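Local atomic coordinates of pseudopodium-enriched atypical kinase 1 (Homo sapiens, PDB entry 6BHC), a protein that belongs to the protein kinase family as a pseudokinase, with an unusual catalytic cleft and a novel mode of kinase-fold dimerization. Residues Leu38-Gln43 and Leu111-Asn116; Ile117-Gly122 and Thr150-Cys155; Gly190-Lys195 and Leu342-Lys347; Val199-Leu204 and Ser241-Ala246; Leu210-Gln215 and Arg237-Asn242. The protein carries 1 engineered substitution. One frame throughout, in Å; residues are numbered along the deposited sequence.

Contacts 2, 4 and 5 lie about the cleft of a kinase-like fold; contacts 1 and 3 join helices to the fold. Contacts 2 and 5 lie nearest each other, with centres about 8 Å apart. Centre to centre, contact 1 is about 10 Å from contact 2 and 11 Å from contact 5. In it the end of helix 16-39 meets the loop 111-122, which also supplies a segment to contact 2. Contacts 4 and 5 share S241 and N242, although their centres are about 16 Å apart. Contact 4 joins HCD (201-203) to NFS (242-244), where active kinases carry HRD and DFG, so it probably marks the altered active-site region. Contact 3 lies in the helical part, with its centre about 14 Å from that of contact 4.

Contact 1 (Leu38-Gln43 and Leu111-Asn116); sequences LFMAGQ and LAVHFN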
# COMPACT_ATOMS: atom_id res chain seq x y z
N LEU A 38 7.99 8.22 -9.49
CA LEU A 38 7.89 9.09 -8.34
C LEU A 38 9.25 9.66 -7.94
O LEU A 38 9.34 10.82 -7.53
CB LEU A 38 7.27 8.34 -7.16
CG LEU A 38 5.79 7.96 -7.30
CD1 LEU A 38 5.32 7.21 -6.07
CD2 LEU A 38 4.94 9.20 -7.55
N PHE A 39 10.31 8.86 -8.06
CA PHE A 39 11.65 9.34 -7.72
C PHE A 39 12.26 10.21 -8.82
O PHE A 39 13.21 10.95 -8.54
CB PHE A 39 12.58 8.16 -7.43
CG PHE A 39 12.35 7.52 -6.09
CD1 PHE A 39 12.93 8.06 -4.95
CD2 PHE A 39 11.58 6.39 -5.98
CE1 PHE A 39 12.72 7.46 -3.72
CE2 PHE A 39 11.37 5.79 -4.75
CZ PHE A 39 11.94 6.33 -3.62
N MET A 40 11.73 10.15 -10.04
CA MET A 40 12.27 10.91 -11.16
C MET A 40 11.42 12.12 -11.53
O MET A 40 11.73 12.80 -12.51
CB MET A 40 12.42 10.01 -12.39
CG MET A 40 13.48 8.92 -12.24
SD MET A 40 15.15 9.57 -12.15
CE MET A 40 15.32 10.33 -13.76
N ALA A 41 10.37 12.41 -10.77
CA ALA A 41 9.49 13.52 -11.11
C ALA A 41 10.18 14.86 -10.88
O ALA A 41 11.03 15.00 -10.00
CB ALA A 41 8.20 13.45 -10.28
N GLY A 42 9.82 15.83 -11.70
CA GLY A 42 10.37 17.17 -11.61
C GLY A 42 10.60 17.75 -13.00
O GLY A 42 10.73 17.03 -13.99
N GLN A 43 10.64 19.08 -13.06
CA GLN A 43 10.90 19.76 -14.32
C GLN A 43 12.33 19.52 -14.77
O GLN A 43 13.27 19.60 -13.98
CB GLN A 43 10.63 21.25 -14.19
CG GLN A 43 10.92 22.05 -15.45
CD GLN A 43 10.65 23.53 -15.28
OE1 GLN A 43 10.04 23.96 -14.31
NE2 GLN A 43 11.11 24.33 -16.24
N LEU A 111 22.60 11.08 -23.53
CA LEU A 111 22.03 9.97 -22.78
C LEU A 111 20.66 10.34 -22.24
O LEU A 111 20.45 11.46 -21.77
CB LEU A 111 22.95 9.58 -21.62
CG LEU A 111 24.44 9.41 -21.92
CD1 LEU A 111 25.21 9.15 -20.63
CD2 LEU A 111 24.66 8.29 -22.92
N ALA A 112 19.73 9.39 -22.30
CA ALA A 112 18.44 9.58 -21.65
C ALA A 112 18.63 9.68 -20.14
O ALA A 112 19.59 9.14 -19.58
CB ALA A 112 17.50 8.42 -21.99
N VAL A 113 17.71 10.39 -19.49
CA VAL A 113 17.86 10.66 -18.07
C VAL A 113 17.87 9.35 -17.28
O VAL A 113 17.21 8.37 -17.64
CB VAL A 113 16.76 11.61 -17.56
CG1 VAL A 113 16.84 12.94 -18.29
CG2 VAL A 113 15.39 10.98 -17.74
N HIS A 114 18.64 9.34 -16.19
CA HIS A 114 18.74 8.17 -15.33
C HIS A 114 18.93 8.64 -13.90
O HIS A 114 19.57 9.67 -13.65
CB HIS A 114 19.89 7.25 -15.75
CG HIS A 114 19.87 5.92 -15.07
ND1 HIS A 114 20.44 5.71 -13.83
CD2 HIS A 114 19.36 4.73 -15.46
CE1 HIS A 114 20.27 4.45 -13.48
NE2 HIS A 114 19.62 3.83 -14.45
N PHE A 115 18.38 7.86 -12.97
CA PHE A 115 18.39 8.24 -11.56
C PHE A 115 19.80 8.41 -11.01
O PHE A 115 20.03 9.24 -10.12
CB PHE A 115 17.62 7.18 -10.75
CG PHE A 115 17.41 7.53 -9.31
CD1 PHE A 115 16.47 8.50 -8.95
CD2 PHE A 115 18.10 6.87 -8.31
CE1 PHE A 115 16.26 8.80 -7.62
CE2 PHE A 115 17.90 7.18 -6.98
CZ PHE A 115 16.97 8.14 -6.64
N ASN A 116 20.77 7.66 -11.54
CA ASN A 116 22.12 7.64 -11.01
C ASN A 116 23.14 8.28 -11.95
O ASN A 116 24.35 8.07 -11.79
CB ASN A 116 22.53 6.20 -10.69
CG ASN A 116 21.59 5.54 -9.70
OD1 ASN A 116 20.87 4.60 -10.05
ND2 ASN A 116 21.58 6.03 -8.47
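M40 and F115 make a Met-aromatic contact. M40 SD lies at the edge of the F115 ring, almost in its plane, and 5.0 Å from its centroid. M40 SD is 3.6 Å from F115 CD1 and just as close to F115 CA, so it fits between ring and backbone. The M40 chain bends at both chi2 and chi3 (-67° and -64°). The bends fold the methyl group back along the backbone of 113-115.

The aromatic contact is looser. The rings of F39 and F115 are steeply inclined, with centroids 6.0 Å apart, but they form neither a stack nor an edge-to-face pair. The actual touch is F39 CB to F115 CE1, at 3.7 Å. The F39 carbonyl oxygen lies at the F115 ring edge, in its plane. W409 completes the cluster: it stacks on F39 and meets F115 edge to face.

Apolar packing continues at the methyl group, where M40 CE is 4.0 Å from V113 CG2. No hydrogen bond crosses between the segments. One forms within 111-116: N116 N donates to H114 ND1 at 3.0 Å, with the donor tilted somewhat from the ring plane. This bond ties the chain on both sides of F115.

The contact fastens the C-terminal end of helix 16-39 to the loop that follows helix 104-109. On helix 16-39, L38 also packs on L398 of the second subunit. The chemistry is sulfur and hydrocarbon, mainly against buried F115 and the backbone beside it. So attachment depends on shape and dispersion; polar bonds tie the loop to strand 237-240 and helix 173-194.

Contact 2 (Ile117-Gly122 and Thr150-Cys155); sequences IQQDCG and TREVPC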
# COMPACT_ATOMS: atom_id res chain seq x y z
N ILE A 117 22.68 9.05 -12.93
CA ILE A 117 23.57 9.76 -13.85
C ILE A 117 23.22 11.24 -13.80
O ILE A 117 22.05 11.61 -13.78
CB ILE A 117 23.45 9.20 -15.29
CG1 ILE A 117 23.85 7.72 -15.31
CG2 ILE A 117 24.32 10.00 -16.25
CD1 ILE A 117 23.89 7.11 -16.68
N GLN A 118 24.26 12.08 -13.77
CA GLN A 118 24.06 13.50 -13.54
C GLN A 118 23.28 14.15 -14.67
O GLN A 118 23.56 13.91 -15.85
CB GLN A 118 25.41 14.21 -13.37
CG GLN A 118 25.28 15.68 -13.02
CD GLN A 118 26.60 16.30 -12.61
OE1 GLN A 118 27.63 16.09 -13.26
NE2 GLN A 118 26.58 17.05 -11.52
N GLN A 119 22.28 14.95 -14.31
CA GLN A 119 21.51 15.75 -15.24
C GLN A 119 21.88 17.22 -15.09
O GLN A 119 22.35 17.66 -14.03
CB GLN A 119 20.00 15.58 -15.01
CG GLN A 119 19.54 14.14 -14.89
CD GLN A 119 18.10 14.04 -14.43
OE1 GLN A 119 17.21 14.67 -15.01
NE2 GLN A 119 17.86 13.25 -13.39
N ASP A 120 21.66 17.99 -16.15
CA ASP A 120 21.90 19.42 -16.12
C ASP A 120 20.76 20.13 -16.84
O ASP A 120 20.10 19.55 -17.72
CB ASP A 120 23.24 19.80 -16.77
CG ASP A 120 23.27 19.55 -18.26
OD1 ASP A 120 22.91 20.47 -19.02
OD2 ASP A 120 23.65 18.43 -18.67
N CYS A 121 20.52 21.38 -16.46
CA CYS A 121 19.48 22.20 -17.07
C CYS A 121 20.07 23.43 -17.76
O CYS A 121 19.42 24.47 -17.87
CB CYS A 121 18.44 22.62 -16.04
SG CYS A 121 19.08 23.53 -14.61
N GLY A 122 21.31 23.32 -18.23
CA GLY A 122 21.94 24.41 -18.95
C GLY A 122 23.39 24.63 -18.59
O GLY A 122 23.89 24.08 -17.60
N THR A 150 22.62 22.50 -12.33
CA THR A 150 21.95 21.23 -12.10
C THR A 150 20.92 21.39 -10.99
O THR A 150 21.08 22.22 -10.09
CB THR A 150 22.94 20.11 -11.74
OG1 THR A 150 22.22 18.90 -11.44
CG2 THR A 150 23.78 20.50 -10.54
N ARG A 151 19.85 20.59 -11.07
CA ARG A 151 18.79 20.64 -10.07
C ARG A 151 19.00 19.67 -8.92
O ARG A 151 18.37 19.83 -7.87
CB ARG A 151 17.43 20.37 -10.73
CG ARG A 151 16.98 21.44 -11.70
CD ARG A 151 15.55 21.22 -12.17
NE ARG A 151 15.04 22.36 -12.92
CZ ARG A 151 15.04 22.44 -14.25
NH1 ARG A 151 14.55 23.52 -14.85
NH2 ARG A 151 15.52 21.45 -14.98
N GLU A 152 19.87 18.67 -9.09
CA GLU A 152 20.19 17.73 -8.02
C GLU A 152 21.43 18.25 -7.31
O GLU A 152 22.55 18.14 -7.81
CB GLU A 152 20.42 16.33 -8.57
CG GLU A 152 19.17 15.67 -9.16
CD GLU A 152 18.82 16.20 -10.54
OE1 GLU A 152 19.73 16.69 -11.24
OE2 GLU A 152 17.63 16.12 -10.93
N VAL A 153 21.24 18.83 -6.13
CA VAL A 153 22.32 19.49 -5.39
C VAL A 153 23.18 18.45 -4.68
O VAL A 153 22.67 17.70 -3.84
CB VAL A 153 21.76 20.51 -4.39
CG1 VAL A 153 22.88 21.08 -3.54
CG2 VAL A 153 21.02 21.62 -5.12
N PRO A 154 24.47 18.37 -4.99
CA PRO A 154 25.34 17.44 -4.26
C PRO A 154 25.76 18.00 -2.92
O PRO A 154 26.11 19.18 -2.79
CB PRO A 154 26.54 17.28 -5.20
CG PRO A 154 26.60 18.57 -5.92
CD PRO A 154 25.18 19.05 -6.09
N CYS A 155 25.73 17.14 -1.90
CA CYS A 155 26.15 17.50 -0.56
C CYS A 155 27.57 17.05 -0.24
O CYS A 155 28.22 17.66 0.61
CB CYS A 155 25.19 16.91 0.48
SG CYS A 155 23.46 17.27 0.15
O HOH W 1 23.63 17.12 -10.19
O HOH W 2 21.86 15.07 -11.65
O HOH W 3 16.57 16.99 -13.08
O HOH W 4 15.90 13.70 -10.68
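The guanidinium of R151 has C121 over one face. C121 SG stands 4.1 Å above the plane, over its centre, while C121 CB comes to 3.3 Å from R151 NH2. R151 NH1 bonds to D45 O. Two more flat groups, the Q119 amide and the E152 carboxylate, have their planes inclined by 24°. They do not bond directly, and Q119 NE2 stays 3.8 Å from E152 OE2.

Water fills in between them. One molecule accepts from Q119 N and donates to E152 OE1. A second donates to E152 OE2 at 2.6 Å and only weakly to Q119 OE1. E152 chi2 (77°) bends the carboxylate back to face these waters.

The direct polar link is T150 OG1 to Q119 O, 2.9 Å. A chi1 of 176° turns the hydroxyl away from its own amide and across to that carbonyl. T150 OG1 also accepts from a water at 2.6 Å, which accepts from Q118 NE2 and donates to E152 O.

The position of 150-155 after strand 143-150 corresponds to the hinge between the lobes in protein kinases. C121 and G122 bond through their backbones to I149 of that strand, and T150 to A87 of strand 85-91. D120 makes a salt bridge with R108 of helix 104-109, while E152 packs on R237 and I239 of strand 237-240.

Contact 3 (Gly190-Lys195 and Leu342-Lys347); sequences GLEHLK and LISDAK
Helix segments 190-194 and 343-347 run nearly antiparallel, at 154°, with their axes 9.8 Å apart at closest approach. Helix 173-194, which leads to the HCD segment, corresponds to αE of the kinase C-lobe, and helix 343-354 packs on it. I343 fills the space between them. Its CD1 meets L191 CD1 at 3.9 Å, the two side chains crossing at about a right angle. On its other branch, I343 CG2 lies 3.7 Å from K195 CE and also rests against E192 CA. The amine of K195 goes on to a salt bridge with E279.

E192 carries the polar side. Its chain is extended from chi1 (-170°) onward, which takes the carboxylate over to the other helix. S344 OG donates to E192 OE2 at 2.9 Å, from well above the carboxylate plane. K347 NZ forms a salt bridge with E192 OE1 at 3.3 Å, nearly in line with the C-O bond. K347 NZ also bonds to S189 OG, one turn before E192. A leucine in place of E192 would probably cost S344 OG its acceptor and K347 its carboxylate counter-charge, leaving K347 the S189 bond.

The apolar contact at I343 and the polar one at E192 lie side by side, and the two-oxygen grip of E192 spans two turn-related residues, S344 and K347.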
# COMPACT_ATOMS: atom_id res chain seq x y z
N GLY A 190 23.69 2.76 -13.01
CA GLY A 190 24.08 3.81 -13.93
C GLY A 190 25.03 3.33 -15.01
O GLY A 190 24.95 3.75 -16.16
N LEU A 191 25.96 2.43 -14.65
CA LEU A 191 26.86 1.87 -15.64
C LEU A 191 26.12 0.96 -16.62
O LEU A 191 26.45 0.91 -17.81
CB LEU A 191 27.99 1.10 -14.96
CG LEU A 191 28.98 1.93 -14.14
CD1 LEU A 191 30.02 1.04 -13.48
CD2 LEU A 191 29.65 2.98 -15.02
N GLU A 192 25.11 0.24 -16.13
CA GLU A 192 24.28 -0.57 -17.02
C GLU A 192 23.52 0.31 -18.01
O GLU A 192 23.21 -0.13 -19.12
CB GLU A 192 23.31 -1.41 -16.18
CG GLU A 192 22.54 -2.47 -16.96
CD GLU A 192 21.57 -3.24 -16.09
OE1 GLU A 192 21.05 -2.65 -15.11
OE2 GLU A 192 21.33 -4.43 -16.37
N HIS A 193 23.22 1.55 -17.62
CA HIS A 193 22.56 2.49 -18.52
C HIS A 193 23.46 2.91 -19.67
O HIS A 193 22.95 3.29 -20.73
CB HIS A 193 22.11 3.72 -17.73
CG HIS A 193 21.24 4.67 -18.50
ND1 HIS A 193 19.93 4.38 -18.82
CD2 HIS A 193 21.49 5.90 -19.00
CE1 HIS A 193 19.41 5.39 -19.50
NE2 HIS A 193 20.34 6.32 -19.62
N LEU A 194 24.78 2.83 -19.50
CA LEU A 194 25.70 3.25 -20.55
C LEU A 194 25.90 2.19 -21.62
O LEU A 194 26.33 2.53 -22.73
CB LEU A 194 27.07 3.61 -19.95
CG LEU A 194 27.11 4.64 -18.82
CD1 LEU A 194 28.55 4.90 -18.38
CD2 LEU A 194 26.44 5.93 -19.25
N LYS A 195 25.61 0.92 -21.32
CA LYS A 195 25.93 -0.16 -22.25
C LYS A 195 25.20 -0.06 -23.58
O LYS A 195 25.85 -0.23 -24.62
CB LYS A 195 25.67 -1.51 -21.57
CG LYS A 195 26.41 -1.68 -20.25
CD LYS A 195 27.90 -1.48 -20.43
CE LYS A 195 28.64 -1.62 -19.10
NZ LYS A 195 30.11 -1.43 -19.26
N LEU A 342 30.33 -9.28 -16.27
CA LEU A 342 29.63 -8.11 -16.76
C LEU A 342 29.07 -7.29 -15.60
O LEU A 342 28.86 -7.80 -14.50
CB LEU A 342 28.50 -8.52 -17.71
CG LEU A 342 28.92 -9.10 -19.06
CD1 LEU A 342 27.74 -9.76 -19.75
CD2 LEU A 342 29.51 -8.01 -19.94
N ILE A 343 28.81 -6.01 -15.87
CA ILE A 343 28.30 -5.13 -14.83
C ILE A 343 26.88 -5.51 -14.42
O ILE A 343 26.44 -5.14 -13.33
CB ILE A 343 28.36 -3.66 -15.29
CG1 ILE A 343 28.50 -2.72 -14.09
CG2 ILE A 343 27.13 -3.29 -16.11
CD1 ILE A 343 29.82 -2.85 -13.36
N SER A 344 26.16 -6.26 -15.26
CA SER A 344 24.85 -6.77 -14.86
C SER A 344 24.97 -7.97 -13.94
O SER A 344 24.08 -8.22 -13.12
CB SER A 344 24.02 -7.13 -16.10
OG SER A 344 23.73 -5.98 -16.86
N ASP A 345 26.06 -8.74 -14.07
CA ASP A 345 26.32 -9.81 -13.12
C ASP A 345 26.73 -9.25 -11.76
O ASP A 345 26.32 -9.77 -10.72
CB ASP A 345 27.40 -10.74 -13.67
CG ASP A 345 27.04 -11.33 -15.01
OD1 ASP A 345 25.84 -11.59 -15.24
OD2 ASP A 345 27.95 -11.53 -15.85
N ALA A 346 27.54 -8.19 -11.77
CA ALA A 346 27.89 -7.52 -10.52
C ALA A 346 26.64 -6.98 -9.82
O ALA A 346 26.55 -7.03 -8.59
CB ALA A 346 28.88 -6.38 -10.79
N LYS A 347 25.68 -6.47 -10.60
CA LYS A 347 24.43 -6.01 -10.01
C LYS A 347 23.70 -7.16 -9.32
O LYS A 347 23.20 -7.00 -8.20
CB LYS A 347 23.55 -5.38 -11.09
CG LYS A 347 22.26 -4.77 -10.57
CD LYS A 347 21.57 -3.94 -11.64
CE LYS A 347 20.39 -3.18 -11.08
NZ LYS A 347 19.77 -2.29 -12.10

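Contact 4 (Val199-Leu204 and Ser241-Ala246); sequences VTHCDL and SNFSQA
A water is held by three groups from both segments. It donates to H201 O and to N242 O, and accepts from Q245 N at 2.8 Å. It joins H201-D203 to N242-S244, which occupy the places of the kinase HRD and DFG motifs. Here they read HCD and NFS, as suits a pseudokinase.

H201 is the central side chain. Its NE2 donates to S241 O at 2.8 Å, with the oxygen in the ring plane but the donor well above the carbonyl plane. N242 O is equally near but makes a poor angle and is not a bond. H201 ND1 accepts from D203 N at 3.1 Å, so both ring nitrogens are engaged. L204 CD2 covers one face of the ring, and the shared water lies over the opposite one. The H201 edge also points at the face of F243, H201 CD2 to F243 CE2 3.8 Å, with the planes at 63°. The ring sits on the far side of CB from the H201 amide (chi1 -171°), and from there it reaches S241 and F243. An alanine at H201 is likely to cost S241 O its donor, D203 N its ring acceptor and F243 its edge partner.

At the strand end, A246 CA makes a CH...O contact with T200 O at 3.2 Å. D203 CB packs on Q245 CG, while the D203 carboxylate makes its salt bridge with R205. N242 ND2 bonds to N208 OD1. N242 OD1 accepts S244 OG at 2.9 Å, almost along the C=O axis.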
# COMPACT_ATOMS: atom_id res chain seq x y z
N VAL A 199 29.03 3.32 -24.28
CA VAL A 199 29.79 4.38 -23.62
C VAL A 199 30.49 3.78 -22.41
O VAL A 199 29.87 3.06 -21.62
CB VAL A 199 28.89 5.56 -23.23
CG1 VAL A 199 29.64 6.54 -22.34
CG2 VAL A 199 28.37 6.26 -24.47
N THR A 200 31.78 4.07 -22.27
CA THR A 200 32.56 3.69 -21.10
C THR A 200 33.00 4.96 -20.38
O THR A 200 33.50 5.90 -21.01
CB THR A 200 33.78 2.86 -21.49
OG1 THR A 200 34.63 3.62 -22.36
CG2 THR A 200 33.35 1.58 -22.20
N HIS A 201 32.83 4.98 -19.05
CA HIS A 201 33.15 6.18 -18.28
C HIS A 201 34.65 6.44 -18.26
O HIS A 201 35.09 7.57 -18.50
CB HIS A 201 32.59 6.04 -16.86
CG HIS A 201 32.68 7.29 -16.05
ND1 HIS A 201 33.84 7.68 -15.41
CD2 HIS A 201 31.76 8.24 -15.78
CE1 HIS A 201 33.63 8.81 -14.77
NE2 HIS A 201 32.37 9.18 -14.98
N CYS A 202 35.44 5.41 -17.96
CA CYS A 202 36.91 5.41 -18.00
C CYS A 202 37.56 6.27 -16.93
O CYS A 202 38.79 6.43 -16.94
CB CYS A 202 37.43 5.86 -19.38
SG CYS A 202 36.93 4.80 -20.74
N ASP A 203 36.79 6.83 -16.00
CA ASP A 203 37.37 7.63 -14.92
C ASP A 203 36.52 7.48 -13.66
O ASP A 203 36.13 8.46 -13.02
CB ASP A 203 37.50 9.10 -15.35
CG ASP A 203 38.40 9.89 -14.42
OD1 ASP A 203 39.34 9.30 -13.85
OD2 ASP A 203 38.17 11.11 -14.26
N LEU A 204 36.23 6.24 -13.30
CA LEU A 204 35.41 5.95 -12.12
C LEU A 204 36.28 6.09 -10.88
O LEU A 204 37.04 5.19 -10.52
CB LEU A 204 34.81 4.55 -12.22
CG LEU A 204 33.75 4.37 -13.31
CD1 LEU A 204 33.27 2.93 -13.37
CD2 LEU A 204 32.58 5.32 -13.06
N SER A 241 29.18 11.24 -12.26
CA SER A 241 29.48 12.50 -12.92
C SER A 241 30.87 12.43 -13.53
O SER A 241 31.55 11.40 -13.47
CB SER A 241 29.37 13.67 -11.95
OG SER A 241 30.41 13.63 -10.99
N ASN A 242 31.28 13.55 -14.13
CA ASN A 242 32.59 13.71 -14.75
C ASN A 242 32.79 12.72 -15.89
O ASN A 242 33.44 11.68 -15.72
CB ASN A 242 33.70 13.56 -13.71
CG ASN A 242 35.05 13.97 -14.26
OD1 ASN A 242 35.15 14.51 -15.36
ND2 ASN A 242 36.10 13.75 -13.48
N PHE A 243 32.26 13.05 -17.06
CA PHE A 243 32.43 12.25 -18.27
C PHE A 243 33.50 12.82 -19.19
O PHE A 243 33.39 12.73 -20.42
CB PHE A 243 31.10 12.13 -19.01
CG PHE A 243 30.10 11.25 -18.32
CD1 PHE A 243 29.40 11.69 -17.21
CD2 PHE A 243 29.86 9.96 -18.78
CE1 PHE A 243 28.48 10.88 -16.58
CE2 PHE A 243 28.95 9.14 -18.15
CZ PHE A 243 28.26 9.60 -17.05
N SER A 244 34.56 13.41 -18.62
CA SER A 244 35.61 14.01 -19.43
C SER A 244 36.45 12.97 -20.15
O SER A 244 36.99 13.25 -21.23
CB SER A 244 36.51 14.89 -18.56
OG SER A 244 35.75 15.83 -17.83
N GLN A 245 36.56 11.77 -19.59
CA GLN A 245 37.35 10.69 -20.18
C GLN A 245 36.48 9.66 -20.89
O GLN A 245 36.98 8.60 -21.27
CB GLN A 245 38.19 10.00 -19.11
CG GLN A 245 38.96 10.94 -18.20
CD GLN A 245 40.23 11.46 -18.83
OE1 GLN A 245 40.22 12.45 -19.56
NE2 GLN A 245 41.35 10.80 -18.54
N ALA A 246 35.19 9.94 -21.06
CA ALA A 246 34.27 8.94 -21.58
C ALA A 246 34.55 8.63 -23.04
O ALA A 246 34.84 9.53 -23.84
CB ALA A 246 32.83 9.41 -21.42
O HOH W 5 35.05 10.30 -17.71

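Contact 5 (Leu210-Gln215 and Arg237-Asn242); sequences LLVHYQ and RLIVSN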
# COMPACT_ATOMS: atom_id res chain seq x y z
N LEU A 210 28.81 11.46 -6.74
CA LEU A 210 28.17 12.44 -5.88
C LEU A 210 27.03 11.81 -5.09
O LEU A 210 26.37 10.87 -5.55
CB LEU A 210 27.64 13.62 -6.70
CG LEU A 210 28.59 14.19 -7.75
CD1 LEU A 210 27.90 15.25 -8.59
CD2 LEU A 210 29.84 14.76 -7.09
N LEU A 211 26.80 12.34 -3.89
CA LEU A 211 25.72 11.90 -3.02
C LEU A 211 24.74 13.05 -2.82
O LEU A 211 25.12 14.12 -2.33
CB LEU A 211 26.26 11.42 -1.67
CG LEU A 211 27.12 10.15 -1.73
CD1 LEU A 211 27.71 9.84 -0.37
CD2 LEU A 211 26.28 8.99 -2.23
N VAL A 212 23.48 12.82 -3.20
CA VAL A 212 22.43 13.83 -3.09
C VAL A 212 21.25 13.23 -2.33
O VAL A 212 21.20 12.03 -2.06
CB VAL A 212 21.97 14.36 -4.47
CG1 VAL A 212 23.17 14.78 -5.30
CG2 VAL A 212 21.17 13.30 -5.19
N HIS A 213 20.29 14.09 -2.00
CA HIS A 213 19.08 13.67 -1.30
C HIS A 213 18.00 13.26 -2.30
O HIS A 213 18.13 13.45 -3.52
CB HIS A 213 18.57 14.77 -0.39
CG HIS A 213 19.38 14.95 0.86
ND1 HIS A 213 20.34 15.93 1.00
CD2 HIS A 213 19.37 14.27 2.03
CE1 HIS A 213 20.88 15.84 2.20
NE2 HIS A 213 20.31 14.84 2.84
N TYR A 214 16.92 12.70 -1.77
CA TYR A 214 15.77 12.34 -2.59
C TYR A 214 14.51 12.54 -1.77
O TYR A 214 14.48 12.23 -0.57
CB TYR A 214 15.87 10.89 -3.09
CG TYR A 214 15.78 9.84 -2.01
CD1 TYR A 214 16.91 9.40 -1.34
CD2 TYR A 214 14.56 9.28 -1.66
CE1 TYR A 214 16.83 8.44 -0.35
CE2 TYR A 214 14.47 8.32 -0.68
CZ TYR A 214 15.60 7.90 -0.03
OH TYR A 214 15.51 6.93 0.95
N GLN A 215 13.47 13.06 -2.41
CA GLN A 215 12.19 13.29 -1.75
C GLN A 215 11.35 12.03 -1.75
O GLN A 215 11.25 11.33 -0.74
CB GLN A 215 11.43 14.44 -2.41
CG GLN A 215 12.04 15.81 -2.19
CD GLN A 215 11.25 16.92 -2.86
OE1 GLN A 215 10.51 16.68 -3.81
NE2 GLN A 215 11.42 18.14 -2.37
N ARG A 237 21.41 9.01 -2.45
CA ARG A 237 21.26 8.84 -3.89
C ARG A 237 22.60 9.10 -4.56
O ARG A 237 23.12 10.22 -4.51
CB ARG A 237 20.19 9.77 -4.44
CG ARG A 237 20.13 9.81 -5.96
CD ARG A 237 19.07 10.79 -6.45
NE ARG A 237 19.06 10.91 -7.91
CZ ARG A 237 18.23 11.69 -8.58
NH1 ARG A 237 17.33 12.42 -7.93
NH2 ARG A 237 18.29 11.74 -9.90
N LEU A 238 23.16 8.07 -5.20
CA LEU A 238 24.44 8.18 -5.87
C LEU A 238 24.24 8.67 -7.30
O LEU A 238 23.30 8.27 -7.98
CB LEU A 238 25.17 6.83 -5.88
CG LEU A 238 26.56 6.76 -6.52
CD1 LEU A 238 27.48 5.84 -5.73
CD2 LEU A 238 26.48 6.30 -7.97
N ILE A 239 25.14 9.55 -7.74
CA ILE A 239 25.06 10.17 -9.05
C ILE A 239 26.44 10.11 -9.69
O ILE A 239 27.41 10.65 -9.14
CB ILE A 239 24.54 11.61 -8.98
CG1 ILE A 239 23.04 11.62 -8.69
CG2 ILE A 239 24.84 12.36 -10.26
CD1 ILE A 239 22.41 12.99 -8.71
N VAL A 240 26.54 9.45 -10.85
CA VAL A 240 27.79 9.36 -11.58
C VAL A 240 28.00 10.65 -12.37
O VAL A 240 27.09 11.10 -13.08
CB VAL A 240 27.80 8.14 -12.51
CG1 VAL A 240 29.16 7.98 -13.17
CG2 VAL A 240 27.43 6.88 -11.74
N SER A 241 29.18 11.24 -12.26
CA SER A 241 29.48 12.50 -12.92
C SER A 241 30.87 12.43 -13.53
O SER A 241 31.55 11.40 -13.47
CB SER A 241 29.37 13.67 -11.95
OG SER A 241 30.41 13.63 -10.99
N ASN A 242 31.28 13.55 -14.13
CA ASN A 242 32.59 13.71 -14.75
C ASN A 242 32.79 12.72 -15.89
O ASN A 242 33.44 11.68 -15.72
CB ASN A 242 33.70 13.56 -13.71
CG ASN A 242 35.05 13.97 -14.26
OD1 ASN A 242 35.15 14.51 -15.36
ND2 ASN A 242 36.10 13.75 -13.48
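V212 and R237 meet closest through side-chain atoms, V212 CG2 to R237 CD at 3.5 Å. The R237 chain is stretched out from its first torsion (chi1 171°), which carries it along past the valine methyl. V212 CG2 also touches I239 CD1 at 3.7 Å. Further along the same face, L210 CG rests 3.8 Å from S241 OG, whose bond is to N208 O. L211 and L238 lie on the opposite face, where L211 CD2 is 4.4 Å from L238 CB.

The backbones behind these side chains are an antiparallel ladder. L210 with I239 and V212 with R237 are hydrogen-bonded pairs; L211 with L238 is the non-hydrogen-bonded pair between them. Four bonds result. The shortest is I239 N to L210 O at 2.8 Å, and L210 N to I239 O is nearly straight at 174°.

Outside the ladder, R237 NE bonds to F115 O and its guanidinium makes a cation-pi contact with the F115 ring. L238 N bonds to Q186 OE1.

The pair corresponds to the β7-β8 strands of a kinase. Strand 209-212 is the middle of a three-stranded sheet, with 156-157 on its other edge. N116 and Q118 bond to the backbone of V240, at the end of strand 237-240. The L211-L238 face packs on helices 158-163 and 173-194.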